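Transcription factor GAMBIF1 (Anopheles gambiae, PDB 1BVO) probably acts as a sequence-specific activator of RNA polymerase II transcription, gripping DNA through its Rel homology region, whose specificity domain is the part held here. Local coordinates at residues R115-E119 with I120-P124. Residues are numbered along the deposited sequence; the frame is centred on the assembly and turned at random.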
loop_
_atom_site.group_PDB
_atom_site.type_symbol
_atom_site.label_atom_id
_atom_site.label_comp_id
_atom_site.label_asym_id
_atom_site.label_seq_id
_atom_site.Cartn_x
_atom_site.Cartn_y
_atom_site.Cartn_z
ATOM N N ARG C 115 18.320 -2.993 -6.465
ATOM C CA ARG C 115 19.084 -4.201 -6.188
ATOM C C ARG C 115 19.179 -4.902 -7.546
ATOM O O ARG C 115 20.274 -5.125 -8.055
ATOM C CB ARG C 115 18.328 -5.078 -5.174
ATOM C CG ARG C 115 19.120 -6.249 -4.575
ATOM C CD ARG C 115 18.210 -7.425 -4.229
ATOM N NE ARG C 115 18.301 -8.513 -5.211
ATOM C CZ ARG C 115 17.271 -9.026 -5.890
ATOM N NH1 ARG C 115 16.037 -8.549 -5.705
ATOM N NH2 ARG C 115 17.485 -10.007 -6.777
ATOM N N LEU C 116 18.024 -5.117 -8.175
ATOM C CA LEU C 116 17.947 -5.773 -9.483
ATOM C C LEU C 116 18.653 -5.040 -10.626
ATOM O O LEU C 116 19.310 -5.681 -11.447
ATOM C CB LEU C 116 16.485 -6.076 -9.854
ATOM C CG LEU C 116 15.803 -7.212 -9.081
ATOM C CD1 LEU C 116 14.290 -7.163 -9.255
ATOM C CD2 LEU C 116 16.354 -8.554 -9.545
ATOM N N ARG C 117 18.529 -3.714 -10.695
ATOM C CA ARG C 117 19.193 -2.956 -11.759
ATOM C C ARG C 117 20.690 -3.300 -11.700
ATOM O O ARG C 117 21.322 -3.480 -12.735
ATOM C CB ARG C 117 18.948 -1.445 -11.588
ATOM C CG ARG C 117 19.385 -0.552 -12.784
ATOM C CD ARG C 117 18.498 -0.720 -14.026
ATOM N NE ARG C 117 17.063 -0.683 -13.701
ATOM C CZ ARG C 117 16.369 0.419 -13.419
ATOM N NH1 ARG C 117 16.973 1.605 -13.429
ATOM N NH2 ARG C 117 15.082 0.309 -13.065
ATOM N N GLN C 118 21.216 -3.503 -10.490
ATOM C CA GLN C 118 22.628 -3.856 -10.292
ATOM C C GLN C 118 22.993 -5.240 -10.851
ATOM O O GLN C 118 24.025 -5.386 -11.506
ATOM C CB GLN C 118 23.023 -3.764 -8.804
ATOM C CG GLN C 118 24.532 -3.979 -8.533
ATOM C CD GLN C 118 24.949 -3.762 -7.078
ATOM O OE1 GLN C 118 25.818 -2.928 -6.791
ATOM N NE2 GLN C 118 24.374 -4.540 -6.162
ATOM N N GLU C 119 22.147 -6.241 -10.584
ATOM C CA GLU C 119 22.318 -7.636 -11.046
ATOM C C GLU C 119 22.426 -7.599 -12.579
ATOM O O GLU C 119 23.402 -8.064 -13.168
ATOM C CB GLU C 119 21.089 -8.486 -10.611
ATOM C CG GLU C 119 21.387 -9.827 -9.848
ATOM C CD GLU C 119 20.127 -10.599 -9.363
ATOM O OE1 GLU C 119 19.320 -11.062 -10.208
ATOM O OE2 GLU C 119 19.946 -10.759 -8.126
ATOM N N ILE C 120 21.449 -6.945 -13.198
ATOM C CA ILE C 120 21.355 -6.751 -14.638
ATOM C C ILE C 120 22.646 -6.083 -15.171
ATOM O O ILE C 120 22.988 -6.232 -16.347
ATOM C CB ILE C 120 20.159 -5.794 -14.897
ATOM C CG1 ILE C 120 19.103 -6.394 -15.808
ATOM C CG2 ILE C 120 20.613 -4.527 -15.506
ATOM C CD1 ILE C 120 18.020 -5.368 -16.110
ATOM N N ARG C 121 23.292 -5.293 -14.303
ATOM C CA ARG C 121 24.521 -4.515 -14.558
ATOM C C ARG C 121 24.288 -3.244 -15.371
ATOM O O ARG C 121 25.182 -2.776 -16.066
ATOM C CB ARG C 121 25.621 -5.359 -15.218
ATOM C CG ARG C 121 26.381 -6.347 -14.306
ATOM C CD ARG C 121 27.461 -5.708 -13.402
ATOM N NE ARG C 121 28.707 -5.325 -14.092
ATOM C CZ ARG C 121 29.836 -4.988 -13.459
ATOM N NH1 ARG C 121 29.877 -4.990 -12.132
ATOM N NH2 ARG C 121 30.922 -4.625 -14.139
ATOM N N VAL C 122 23.111 -2.647 -15.230
ATOM C CA VAL C 122 22.805 -1.415 -15.949
ATOM C C VAL C 122 23.138 -0.199 -15.096
ATOM O O VAL C 122 22.429 0.118 -14.137
ATOM C CB VAL C 122 21.329 -1.336 -16.395
ATOM C CG1 VAL C 122 20.971 0.065 -16.850
ATOM C CG2 VAL C 122 21.095 -2.293 -17.538
ATOM N N ASP C 123 24.248 0.441 -15.417
ATOM C CA ASP C 123 24.652 1.621 -14.701
ATOM C C ASP C 123 25.344 2.473 -15.729
ATOM O O ASP C 123 26.553 2.372 -15.935
ATOM C CB ASP C 123 25.605 1.264 -13.566
ATOM C CG ASP C 123 26.064 2.485 -12.787
ATOM O OD1 ASP C 123 25.778 3.634 -13.188
ATOM O OD2 ASP C 123 26.740 2.291 -11.759
ATOM N N PRO C 124 24.573 3.314 -16.414
ATOM C CA PRO C 124 25.084 4.197 -17.453
ATOM C C PRO C 124 26.298 5.029 -17.079
ATOM O O PRO C 124 27.336 4.956 -17.735
ATOM C CB PRO C 124 23.878 5.082 -17.770
ATOM C CG PRO C 124 22.711 4.181 -17.495
ATOM C CD PRO C 124 23.132 3.544 -16.198
#
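The flat carbonyl group of Arg117 is met by Val122 N from the following turn, the donor tilted 24° from the carbonyl plane, and at its oxygen it also receives Arg121 N. This is a Schellman motif, which closes helix 107-120 in the Rel homology domain. The bond from Val122 N to Arg117 O measures 3.2 Å and is fairly straight. Arg121, the C-prime residue, has a positive phi of 77°, turning the chain out of the helix; its N makes bent, weak bonds to both Gln118 O and Arg117 O. One residue earlier the helical pattern is intact, with Ile120 N donating to Leu116 O at 3.0 Å.

Beside the cap, the aliphatic part of Arg117 crosses the side chain of Val122, CD lying 3.7 Å from Val122 CB. With CG anti to the backbone N (chi1 -170°) and bends at both chi2 and chi3, the arginine runs past Val122 to its guanidinium group, whose NH1 and NH2 donate to the carbonyl oxygens of His69 and His71. Val83 of strand 83-87 touches Arg117, Ile120 and Val122, joining the helix end to the sheet. On the exposed side, Arg115 and Glu119 form a salt bridge one helical turn apart: Arg115 NH2 approaches Glu119 OE2 at 2.9 Å from above the carboxylate plane.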